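Local coordinates for protein glycoside Hydrolase (Bacteroides uniformis, PDB 5TA0) that binds neoagarooctaose and probably hydrolyses agarose chains at galactose linkages in the gut bacterium's agarose-degrading pathway, at residues T279-D284 with I323-A328; F48-A53 with Y366-A371; V200-L205 with G244-F249. All coordinates share one frame; numbering follows the deposited sequence. Where two conformers were deposited one is given.

Overall arrangement
From the N terminus, residues 48-53 come first and wait more than 300 residues for 366-371, so contact 2 closes by far the longest loop. Inside it lie the other two in series: contact 3 joins 200-205 to 244-249, and after it contact 1 joins 279-284 to 323-328. None cross. All three lie on, or at the C-terminal ends of, one eight-stranded parallel sheet, with contact 2 bringing its first and last strands together. Contact 1 touches both of the others: Ile323 meets Tyr366 and Met368 of contact 2 through the backbone, while His281 reaches Glu203 of contact 3. Contacts 2 and 3 do not touch, their centres being about 17 Å apart.

Contact 1. Residues T279-D284 with I323-A328; sequences TIHLYD and ISQYSA. With GAL (beta-D-galactopyranose), chain C.
The imidazole of His281 lies against the side chain of Gln325, and this stack is one half of the contact. Gln325 CB sits over the ring centre, 3.6 Å from the His281 centroid, as a CH-pi contact. The chain runs extended beyond CG, which carries the amide out along the same face with its plane 22° from that of the ring. Tyr283 supplies the other half: its OH end comes to the same side chain, 3.4 Å from Gln325 CB, with ring and amide planes 69° apart. Two bonds fix the rotation of the imidazole. At its edge His281 NE2 donates to Ser324 OG at 2.8 Å, with OG practically in the ring plane although the bond itself is bent. ND1 is bonded to Glu203. Ser324 OG stands between its backbone N and carbonyl carbon (chi1 54°) and is also bonded to Glu199. With an alanine at His281, Ser324 OG and Glu203 would probably each lose a partner, and the Gln325 side chain the surface it lies on. On the other face of the sheet Leu282 CD1 rests on Ile323 CG2 at 4.0 Å.

The backbones run parallel. Leu282 N donates to Gln325 O (3.1 Å), Ser327 N to Leu282 O (3.2 Å) and Asp284 N to Ser327 O (2.9 Å), whereas the Ser324 N to Ile280 O bond is weak. Gln325 also reaches the bound galactose of chain C. Neighbouring parallel strands that present a pocket side chain near their C-terminal ends are characteristic of a (beta/alpha)8 barrel; Gln325, probably the engineered glutamate replacement, is consistent with the nucleophile position of such hydrolases.

Contact 2. Residues F48-A53 with Y366-A371; sequences FINFHA and YAMPFA. With AAL (3,6-anhydro-alpha-L-galactopyranose), chain B.
The two segments run at 48° to each other, and their CA atoms approach to 5.6 Å between His52 and Ala371. One backbone bond spans them directly: His52 N donates to Ala371 O at 2.9 Å. Both chains bend here, since His52 and Phe370 are each the centre of an inverse gamma turn. At the opposite end a water joins the carbonyls, donating to Phe48 O and to Ala367 O.

Between these ends a side chain does the joining. Asn50 ND2 donates to Ala367 O at 3.1 Å, the acceptor lying in the amide plane, while ND2 itself stands well above the carbonyl plane of Ala367. The same nitrogen is bonded to Pro46, so two carbonyls hold the amide's orientation. Its CG sits between the backbone N and the carbonyl carbon (chi1 58°), which turns the amide to the last strand, where OD1 packs on Met368 CA and on Pro369 CD, the latter at 3.2 Å.

This is the seam of the (beta/alpha)8 barrel: strand 50-51 is the first of the parallel sheet and 364-369 the last, and here the first meets the last with few direct backbone bonds.

Toward the sugar, Phe370 presents its edge to one face of the His52 imidazole in a T-shaped pair, with centroids 5.3 Å apart and planes at 87°. Met368 SD approaches the same ring obliquely, its sulfur also 3.7 Å from Phe51 O. His52 NE2 is bonded to Arg83. Both aromatics line the glycan pocket: His52 CE1 comes within 3.4 Å of C6 of the anhydrogalactose of chain B, and Phe370 CZ lies 3.8 Å from its O5.

Contact 3. Residues V200-L205 with G244-F249; sequences VINEPL and GYCTAF. With AAL (3,6-anhydro-alpha-L-galactopyranose), chain D; GAL (beta-D-galactopyranose), chain C; GAL (beta-D-galactopyranose), chain E.
Around the Tyr245 ring, Leu205 and Pro204 approach obliquely, with Leu205 CD1 at 3.7 Å from Tyr245 CE1 and Pro204 CG touching Tyr245 CD1. Thr247 OG1 stands over the ring's centre on one face, and Trp264 also stacks on this tyrosine. The Phe249 ring belongs to the sugar instead: C6 of the galactose of chain E lies over one face, while O5 of the anhydrogalactose of chain D sits in plane at the edge, 3.3 Å from Phe249 CZ.

Across the backbone, Glu203 N donates to Cys246 O at 3.0 Å. Glu203, at the N-cap position of helix 204-210, extends its chain over Ala248 CB, which lies 3.5 Å from Glu203 CD. Its OE2 is bonded to His281 and within reach of a water that also lies near Ala248 O. Its OE1 comes to 2.8 Å from O2 of the galactose of chain C, and to 3.3 Å from O4 of the anhydrogalactose of chain D, the oxygen linking those two sugars. An Asn-Glu-Pro sequence following the fourth barrel strand, with the glutamate beside a glycosidic oxygen, is consistent with the acid/base site of a retaining clan GH-A glycoside hydrolase.

Contact 1. Residues T279-D284 with I323-A328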
loop_
_atom_site.group_PDB
_atom_site.type_symbol
_atom_site.label_atom_id
_atom_site.label_comp_id
_atom_site.label_asym_id
_atom_site.label_seq_id
_atom_site.Cartn_x
_atom_site.Cartn_y
_atom_site.Cartn_z
ATOM N N THR A 279 -5.625 7.972 1.813
ATOM C CA THR A 279 -4.937 7.333 0.710
ATOM C C THR A 279 -3.581 7.990 0.453
ATOM O O THR A 279 -3.469 9.247 0.475
ATOM C CB THR A 279 -5.826 7.267 -0.553
ATOM O OG1 THR A 279 -5.053 6.692 -1.618
ATOM C CG2 THR A 279 -6.344 8.612 -0.962
ATOM N N ILE A 280 -2.567 7.140 0.259
ATOM C CA ILE A 280 -1.196 7.546 -0.002
ATOM C C ILE A 280 -0.596 6.655 -1.067
ATOM O O ILE A 280 -1.115 5.576 -1.363
ATOM C CB ILE A 280 -0.321 7.518 1.255
ATOM C CG1 ILE A 280 -0.211 6.100 1.848
ATOM C CG2 ILE A 280 -0.838 8.501 2.298
ATOM C CD1 ILE A 280 0.672 5.999 3.082
ATOM N N HIS A 281 0.514 7.103 -1.643
ATOM C CA HIS A 281 1.383 6.296 -2.482
ATOM C C HIS A 281 2.694 6.050 -1.788
ATOM O O HIS A 281 3.184 6.904 -1.086
ATOM C CB HIS A 281 1.590 7.003 -3.820
ATOM C CG HIS A 281 0.325 7.117 -4.608
ATOM N ND1 HIS A 281 0.212 7.890 -5.741
ATOM C CD2 HIS A 281 -0.889 6.544 -4.420
ATOM C CE1 HIS A 281 -1.015 7.783 -6.229
ATOM N NE2 HIS A 281 -1.691 6.956 -5.456
ATOM N N LEU A 282 3.261 4.859 -1.967
ATOM C CA LEU A 282 4.519 4.477 -1.280
ATOM C C LEU A 282 5.495 3.868 -2.272
ATOM O O LEU A 282 5.305 2.731 -2.730
ATOM C CB LEU A 282 4.226 3.497 -0.138
ATOM C CG LEU A 282 3.497 4.098 1.053
ATOM C CD1 LEU A 282 3.017 2.989 1.964
ATOM C CD2 LEU A 282 4.370 5.095 1.804
ATOM N N TYR A 283 6.561 4.605 -2.560
ATOM C CA TYR A 283 7.573 4.132 -3.482
ATOM C C TYR A 283 8.956 4.104 -2.853
ATOM O O TYR A 283 9.434 5.092 -2.278
ATOM C CB TYR A 283 7.597 5.012 -4.700
ATOM C CG TYR A 283 6.468 4.787 -5.662
ATOM C CD1 TYR A 283 6.425 3.666 -6.453
ATOM C CD2 TYR A 283 5.483 5.725 -5.821
ATOM C CE1 TYR A 283 5.418 3.481 -7.375
ATOM C CE2 TYR A 283 4.478 5.557 -6.746
ATOM C CZ TYR A 283 4.442 4.427 -7.522
ATOM O OH TYR A 283 3.444 4.282 -8.474
ATOM N N ASP A 284 9.600 2.954 -2.990
ATOM C CA ASP A 284 11.032 2.820 -2.714
ATOM C C ASP A 284 11.798 3.508 -3.837
ATOM O O ASP A 284 11.350 3.541 -4.982
ATOM C CB ASP A 284 11.435 1.339 -2.737
ATOM C CG ASP A 284 11.061 0.576 -1.460
ATOM O OD1 ASP A 284 10.932 1.190 -0.378
ATOM O OD2 ASP A 284 10.957 -0.663 -1.559
ATOM N N ILE A 323 -3.568 2.310 -0.155
ATOM C CA ILE A 323 -2.294 2.574 -0.841
ATOM C C ILE A 323 -2.549 2.321 -2.317
ATOM O O ILE A 323 -2.442 1.201 -2.807
ATOM C CB ILE A 323 -1.111 1.771 -0.252
ATOM C CG1 ILE A 323 -1.031 1.931 1.282
ATOM C CG2 ILE A 323 0.195 2.268 -0.835
ATOM C CD1 ILE A 323 -1.712 0.831 2.034
ATOM N N SER A 324 -2.940 3.373 -3.060
ATOM C CA SER A 324 -3.458 3.139 -4.393
ATOM C C SER A 324 -2.390 2.984 -5.483
ATOM O O SER A 324 -2.720 2.613 -6.600
ATOM C CB SER A 324 -4.453 4.205 -4.803
ATOM O OG SER A 324 -3.940 5.505 -4.674
ATOM N N GLN A 325 -1.145 3.289 -5.132
ATOM C CA GLN A 325 0.048 2.981 -5.955
ATOM C C GLN A 325 1.207 2.680 -5.026
ATOM O O GLN A 325 1.484 3.489 -4.139
ATOM C CB GLN A 325 0.482 4.154 -6.832
ATOM C CG GLN A 325 -0.489 4.553 -7.942
ATOM C CD GLN A 325 -0.034 5.780 -8.718
ATOM O OE1 GLN A 325 1.189 6.103 -8.792
ATOM N NE2 GLN A 325 -0.979 6.458 -9.320
ATOM N N TYR A 326 1.891 1.566 -5.241
ATOM C CA TYR A 326 3.123 1.291 -4.501
ATOM C C TYR A 326 4.035 0.395 -5.303
ATOM O O TYR A 326 3.592 -0.305 -6.203
ATOM C CB TYR A 326 2.839 0.674 -3.139
ATOM C CG TYR A 326 2.402 -0.776 -3.085
ATOM C CD1 TYR A 326 3.334 -1.792 -2.891
ATOM C CD2 TYR A 326 1.051 -1.133 -3.128
ATOM C CE1 TYR A 326 2.959 -3.116 -2.774
ATOM C CE2 TYR A 326 0.659 -2.477 -3.034
ATOM C CZ TYR A 326 1.608 -3.447 -2.817
ATOM O OH TYR A 326 1.279 -4.782 -2.656
ATOM N N SER A 327 5.300 0.452 -4.908
ATOM C CA SER A 327 6.416 -0.473 -5.247
ATOM C C SER A 327 7.694 0.360 -5.307
ATOM O O SER A 327 8.092 0.857 -4.264
ATOM C CB SER A 327 6.194 -1.430 -6.430
ATOM O OG SER A 327 6.119 -0.727 -7.641
ATOM N N ALA A 328 8.340 0.440 -6.470
ATOM C CA ALA A 328 9.578 1.231 -6.611
ATOM C C ALA A 328 9.418 2.234 -7.743
ATOM O O ALA A 328 8.706 1.988 -8.733
ATOM C CB ALA A 328 10.760 0.324 -6.904
HETATM C C1 GAL C . 3.872 9.021 -11.286
HETATM C C2 GAL C . 2.354 9.102 -11.329
HETATM C C3 GAL C . 1.697 8.065 -12.224
HETATM C C4 GAL C . 2.521 7.733 -13.463
HETATM C C5 GAL C . 3.981 7.540 -13.159
HETATM C C6 GAL C . 4.872 7.238 -14.378
HETATM O O2 GAL C . 1.832 8.914 -10.022
HETATM O O3 GAL C . 0.466 8.697 -12.607
HETATM O O4 GAL C . 2.363 8.815 -14.398
HETATM O O5 GAL C . 4.423 8.769 -12.582
HETATM O O6 GAL C . 4.537 6.003 -15.036
#

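Contact 2. Residues F48-A53 with Y366-A371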
loop_
_atom_site.group_PDB
_atom_site.type_symbol
_atom_site.label_atom_id
_atom_site.label_comp_id
_atom_site.label_asym_id
_atom_site.label_seq_id
_atom_site.Cartn_x
_atom_site.Cartn_y
_atom_site.Cartn_z
ATOM N N PHE A 48 -5.379 -7.358 -1.931
ATOM C CA PHE A 48 -3.918 -7.450 -2.052
ATOM C C PHE A 48 -3.368 -7.960 -3.377
ATOM O O PHE A 48 -2.297 -7.477 -3.817
ATOM C CB PHE A 48 -3.349 -8.317 -0.931
ATOM C CG PHE A 48 -3.470 -7.710 0.432
ATOM C CD1 PHE A 48 -2.947 -6.448 0.714
ATOM C CD2 PHE A 48 -4.110 -8.400 1.453
ATOM C CE1 PHE A 48 -3.044 -5.910 1.992
ATOM C CE2 PHE A 48 -4.210 -7.855 2.728
ATOM C CZ PHE A 48 -3.683 -6.611 2.991
ATOM N N ILE A 49 -4.011 -8.938 -3.995
ATOM C CA ILE A 49 -3.488 -9.527 -5.252
ATOM C C ILE A 49 -4.269 -8.926 -6.408
ATOM O O ILE A 49 -5.268 -9.459 -6.894
ATOM C CB ILE A 49 -3.537 -11.048 -5.267
ATOM C CG1 ILE A 49 -2.900 -11.622 -3.991
ATOM C CG2 ILE A 49 -2.875 -11.564 -6.550
ATOM C CD1 ILE A 49 -1.464 -11.225 -3.724
ATOM N N ASN A 50 -3.791 -7.765 -6.842
ATOM C CA ASN A 50 -4.508 -6.947 -7.778
ATOM C C ASN A 50 -3.512 -6.116 -8.591
ATOM O O ASN A 50 -2.295 -6.181 -8.343
ATOM C CB ASN A 50 -5.535 -6.084 -7.042
ATOM C CG ASN A 50 -4.872 -5.209 -6.008
ATOM O OD1 ASN A 50 -3.924 -4.477 -6.351
ATOM N ND2 ASN A 50 -5.308 -5.274 -4.755
ATOM N N PHE A 51 -4.008 -5.349 -9.567
ATOM C CA PHE A 51 -3.163 -4.427 -10.329
ATOM C C PHE A 51 -3.988 -3.277 -10.876
ATOM O O PHE A 51 -5.237 -3.267 -10.769
ATOM C CB PHE A 51 -2.313 -5.134 -11.403
ATOM C CG PHE A 51 -3.047 -5.618 -12.639
ATOM C CD1 PHE A 51 -2.657 -5.205 -13.912
ATOM C CD2 PHE A 51 -4.061 -6.564 -12.554
ATOM C CE1 PHE A 51 -3.256 -5.723 -15.059
ATOM C CE2 PHE A 51 -4.676 -7.060 -13.704
ATOM C CZ PHE A 51 -4.286 -6.633 -14.949
ATOM N N HIS A 52 -3.270 -2.286 -11.415
ATOM C CA HIS A 52 -3.852 -0.982 -11.767
ATOM C C HIS A 52 -4.392 -1.057 -13.183
ATOM O O HIS A 52 -3.793 -0.534 -14.117
ATOM C CB HIS A 52 -2.774 0.097 -11.608
ATOM C CG HIS A 52 -3.283 1.505 -11.656
ATOM N ND1 HIS A 52 -3.965 2.035 -12.732
ATOM C CD2 HIS A 52 -3.234 2.488 -10.731
ATOM C CE1 HIS A 52 -4.286 3.291 -12.476
ATOM N NE2 HIS A 52 -3.829 3.591 -11.282
ATOM N N ALA A 53 -5.553 -1.687 -13.344
ATOM C CA ALA A 53 -6.170 -1.973 -14.637
ATOM C C ALA A 53 -7.677 -2.010 -14.459
ATOM O O ALA A 53 -8.186 -1.850 -13.361
ATOM C CB ALA A 53 -5.646 -3.292 -15.198
ATOM N N TYR A 366 -7.330 -1.273 0.947
ATOM C CA TYR A 366 -6.933 -1.612 -0.430
ATOM C C TYR A 366 -5.464 -1.261 -0.591
ATOM O O TYR A 366 -5.050 -0.183 -0.137
ATOM C CB TYR A 366 -7.731 -0.742 -1.427
ATOM C CG TYR A 366 -8.280 -1.404 -2.675
ATOM C CD1 TYR A 366 -9.506 -1.024 -3.175
ATOM C CD2 TYR A 366 -7.572 -2.367 -3.370
ATOM C CE1 TYR A 366 -10.019 -1.568 -4.329
ATOM C CE2 TYR A 366 -8.075 -2.948 -4.516
ATOM C CZ TYR A 366 -9.284 -2.531 -5.016
ATOM O OH TYR A 366 -9.737 -3.111 -6.192
ATOM N N ALA A 367 -4.675 -2.123 -1.199
ATOM C CA ALA A 367 -3.282 -1.810 -1.505
ATOM C C ALA A 367 -3.043 -2.314 -2.916
ATOM O O ALA A 367 -3.289 -3.518 -3.183
ATOM C CB ALA A 367 -2.337 -2.458 -0.511
ATOM N N MET A 368 -2.598 -1.450 -3.830
ATOM C CA MET A 368 -2.532 -1.796 -5.251
ATOM C C MET A 368 -1.138 -1.575 -5.805
ATOM O O MET A 368 -0.693 -0.425 -5.947
ATOM C CB MET A 368 -3.547 -0.969 -6.034
ATOM C CG MET A 368 -3.727 -1.312 -7.505
ATOM S SD MET A 368 -5.239 -0.611 -8.193
ATOM C CE MET A 368 -6.449 -1.688 -7.424
ATOM N N PRO A 369 -0.434 -2.672 -6.133
ATOM C CA PRO A 369 0.872 -2.481 -6.781
ATOM C C PRO A 369 0.722 -1.675 -8.059
ATOM O O PRO A 369 -0.236 -1.879 -8.827
ATOM C CB PRO A 369 1.305 -3.897 -7.103
ATOM C CG PRO A 369 0.518 -4.796 -6.237
ATOM C CD PRO A 369 -0.781 -4.098 -5.978
ATOM N N PHE A 370 1.640 -0.747 -8.313
ATOM C CA PHE A 370 1.574 0.049 -9.523
ATOM C C PHE A 370 2.162 -0.726 -10.691
ATOM O O PHE A 370 3.345 -0.678 -10.994
ATOM C CB PHE A 370 2.178 1.439 -9.396
ATOM C CG PHE A 370 1.863 2.285 -10.587
ATOM C CD1 PHE A 370 0.533 2.527 -10.945
ATOM C CD2 PHE A 370 2.870 2.759 -11.417
ATOM C CE1 PHE A 370 0.219 3.278 -12.057
ATOM C CE2 PHE A 370 2.554 3.532 -12.524
ATOM C CZ PHE A 370 1.225 3.774 -12.860
ATOM N N ALA A 371 1.272 -1.457 -11.324
ATOM C CA ALA A 371 1.547 -2.196 -12.541
ATOM C C ALA A 371 0.301 -2.053 -13.390
ATOM O O ALA A 371 -0.803 -2.397 -12.921
ATOM C CB ALA A 371 1.798 -3.650 -12.225
HETATM C C1 AAL B . -0.631 7.796 -12.763
HETATM C C2 AAL B . -1.946 8.599 -12.700
HETATM C C3 AAL B . -3.032 7.984 -13.567
HETATM C C4 AAL B . -2.498 7.756 -14.963
HETATM C C5 AAL B . -1.568 6.615 -14.697
HETATM C C6 AAL B . -2.394 5.750 -13.799
HETATM O O2 AAL B . -1.749 9.942 -13.157
HETATM O O3 AAL B . -3.269 6.648 -13.108
HETATM O O4 AAL B . -3.574 7.304 -15.810
HETATM O O5 AAL B . -0.419 7.055 -13.969
HETATM O O HOH W 1 -1.322 -5.322 -2.496
#

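Contact 3. Residues V200-L205 with G244-F249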
loop_
_atom_site.group_PDB
_atom_site.type_symbol
_atom_site.label_atom_id
_atom_site.label_comp_id
_atom_site.label_asym_id
_atom_site.label_seq_id
_atom_site.Cartn_x
_atom_site.Cartn_y
_atom_site.Cartn_z
ATOM N N VAL A 200 -10.221 11.712 -4.284
ATOM C CA VAL A 200 -10.516 13.050 -4.815
ATOM C C VAL A 200 -9.610 13.397 -6.000
ATOM O O VAL A 200 -10.074 13.752 -7.098
ATOM C CB VAL A 200 -10.432 14.108 -3.687
ATOM C CG1 VAL A 200 -10.473 15.533 -4.237
ATOM C CG2 VAL A 200 -11.577 13.878 -2.687
ATOM N N ILE A 201 -8.305 13.321 -5.765
ATOM C CA ILE A 201 -7.339 13.860 -6.745
ATOM C C ILE A 201 -5.978 13.213 -6.578
ATOM O O ILE A 201 -5.493 13.040 -5.454
ATOM C CB ILE A 201 -7.297 15.408 -6.653
ATOM C CG1 ILE A 201 -6.530 16.041 -7.817
ATOM C CG2 ILE A 201 -6.772 15.870 -5.298
ATOM C CD1 ILE A 201 -6.626 17.530 -7.836
ATOM N N ASN A 202 -5.343 12.868 -7.689
ATOM C CA ASN A 202 -4.064 12.163 -7.657
ATOM C C ASN A 202 -2.860 13.073 -7.384
ATOM O O ASN A 202 -2.654 14.056 -8.104
ATOM C CB ASN A 202 -3.857 11.476 -9.007
ATOM C CG ASN A 202 -2.663 10.564 -9.030
ATOM O OD1 ASN A 202 -2.644 9.540 -8.364
ATOM N ND2 ASN A 202 -1.644 10.920 -9.830
ATOM N N GLU A 203 -2.067 12.773 -6.342
ATOM C CA GLU A 203 -0.765 13.422 -6.089
ATOM C C GLU A 203 -0.797 14.948 -6.242
ATOM O O GLU A 203 -0.021 15.552 -6.992
ATOM C CB GLU A 203 0.292 12.787 -6.997
ATOM C CG GLU A 203 0.445 11.291 -6.742
ATOM C CD GLU A 203 1.610 10.627 -7.425
ATOM O OE1 GLU A 203 2.131 11.199 -8.397
ATOM O OE2 GLU A 203 1.941 9.489 -6.996
ATOM N N PRO A 204 -1.687 15.605 -5.486
ATOM C CA PRO A 204 -1.898 17.025 -5.710
ATOM C C PRO A 204 -0.773 17.946 -5.285
ATOM O O PRO A 204 -0.547 18.955 -5.958
ATOM C CB PRO A 204 -3.185 17.321 -4.944
ATOM C CG PRO A 204 -3.201 16.295 -3.833
ATOM C CD PRO A 204 -2.639 15.057 -4.504
ATOM N N LEU A 205 -0.108 17.654 -4.173
ATOM C CA LEU A 205 0.990 18.498 -3.705
ATOM C C LEU A 205 2.226 18.375 -4.550
ATOM O O LEU A 205 3.006 19.324 -4.600
ATOM C CB LEU A 205 1.287 18.318 -2.213
ATOM C CG LEU A 205 0.124 18.767 -1.307
ATOM C CD1 LEU A 205 0.533 18.614 0.149
ATOM C CD2 LEU A 205 -0.340 20.200 -1.573
ATOM N N GLY A 244 -8.713 10.852 0.563
ATOM C CA GLY A 244 -7.608 11.726 0.162
ATOM C C GLY A 244 -6.425 11.567 1.095
ATOM O O GLY A 244 -6.493 10.782 2.045
ATOM N N TYR A 245 -5.331 12.284 0.857
ATOM C CA TYR A 245 -5.155 13.206 -0.264
ATOM C C TYR A 245 -4.336 12.629 -1.404
ATOM O O TYR A 245 -4.000 13.349 -2.325
ATOM C CB TYR A 245 -4.662 14.586 0.175
ATOM C CG TYR A 245 -3.228 14.746 0.657
ATOM C CD1 TYR A 245 -2.176 14.958 -0.232
ATOM C CD2 TYR A 245 -2.933 14.779 2.018
ATOM C CE1 TYR A 245 -0.880 15.184 0.238
ATOM C CE2 TYR A 245 -1.649 14.991 2.473
ATOM C CZ TYR A 245 -0.632 15.212 1.584
ATOM O OH TYR A 245 0.632 15.446 2.066
ATOM N N CYS A 246 -4.063 11.313 -1.360
ATOM C CA CYS A 246 -3.415 10.561 -2.441
ATOM C C CYS A 246 -1.990 11.051 -2.641
ATOM O O CYS A 246 -1.585 11.457 -3.727
ATOM C CB CYS A 246 -4.268 10.603 -3.707
ATOM S SG CYS A 246 -3.825 9.420 -4.958
ATOM N N THR A 247 -1.248 11.028 -1.546
ATOM C CA THR A 247 0.070 11.660 -1.444
ATOM C C THR A 247 1.140 10.978 -2.289
ATOM O O THR A 247 1.381 9.792 -2.143
ATOM C CB THR A 247 0.487 11.601 0.036
ATOM O OG1 THR A 247 -0.629 12.052 0.834
ATOM C CG2 THR A 247 1.745 12.423 0.306
ATOM N N ALA A 248 1.850 11.738 -3.105
ATOM C CA ALA A 248 2.943 11.211 -3.926
ATOM C C ALA A 248 4.109 10.692 -3.108
ATOM O O ALA A 248 4.626 9.598 -3.410
ATOM C CB ALA A 248 3.440 12.265 -4.915
ATOM N N PHE A 249 4.507 11.471 -2.093
ATOM C CA PHE A 249 5.734 11.225 -1.327
ATOM C C PHE A 249 5.511 11.642 0.115
ATOM O O PHE A 249 5.810 12.763 0.492
ATOM C CB PHE A 249 6.927 12.005 -1.937
ATOM C CG PHE A 249 7.224 11.616 -3.349
ATOM C CD1 PHE A 249 7.712 10.358 -3.645
ATOM C CD2 PHE A 249 6.908 12.479 -4.414
ATOM C CE1 PHE A 249 7.929 9.967 -4.966
ATOM C CE2 PHE A 249 7.136 12.082 -5.730
ATOM C CZ PHE A 249 7.641 10.821 -6.007
HETATM C C1 AAL D . 8.080 12.010 -10.293
HETATM C C2 AAL D . 7.532 11.771 -11.700
HETATM C C3 AAL D . 6.034 11.634 -11.604
HETATM C C4 AAL D . 5.650 10.481 -10.720
HETATM C C5 AAL D . 5.997 11.088 -9.391
HETATM C C6 AAL D . 5.364 12.454 -9.503
HETATM O O2 AAL D . 8.087 10.578 -12.271
HETATM O O3 AAL D . 5.511 12.780 -10.903
HETATM O O4 AAL D . 4.253 10.307 -10.792
HETATM O O5 AAL D . 7.423 11.173 -9.325
HETATM C C1 GAL C . 3.872 9.021 -11.286
HETATM C C2 GAL C . 2.354 9.102 -11.329
HETATM C C3 GAL C . 1.697 8.065 -12.224
HETATM C C4 GAL C . 2.521 7.733 -13.463
HETATM C C5 GAL C . 3.981 7.540 -13.159
HETATM C C6 GAL C . 4.872 7.238 -14.378
HETATM O O2 GAL C . 1.832 8.914 -10.022
HETATM O O3 GAL C . 0.466 8.697 -12.607
HETATM O O4 GAL C . 2.363 8.815 -14.398
HETATM O O5 GAL C . 4.423 8.769 -12.582
HETATM O O6 GAL C . 4.537 6.003 -15.036
HETATM C C1 GAL E . 12.693 13.291 -9.250
HETATM C C2 GAL E . 11.698 12.539 -10.109
HETATM C C3 GAL E . 10.286 12.629 -9.537
HETATM C C4 GAL E . 10.281 12.268 -8.058
HETATM C C5 GAL E . 11.306 13.120 -7.322
HETATM C C6 GAL E . 11.296 12.852 -5.830
HETATM O O1 GAL E . 14.044 13.109 -9.712
HETATM O O2 GAL E . 11.661 13.076 -11.429
HETATM O O3 GAL E . 9.485 11.752 -10.335
HETATM O O4 GAL E . 10.606 10.883 -7.867
HETATM O O5 GAL E . 12.594 12.839 -7.889
HETATM O O6 GAL E . 12.244 13.696 -5.175
HETATM O O HOH W 2 4.643 9.182 -6.415
#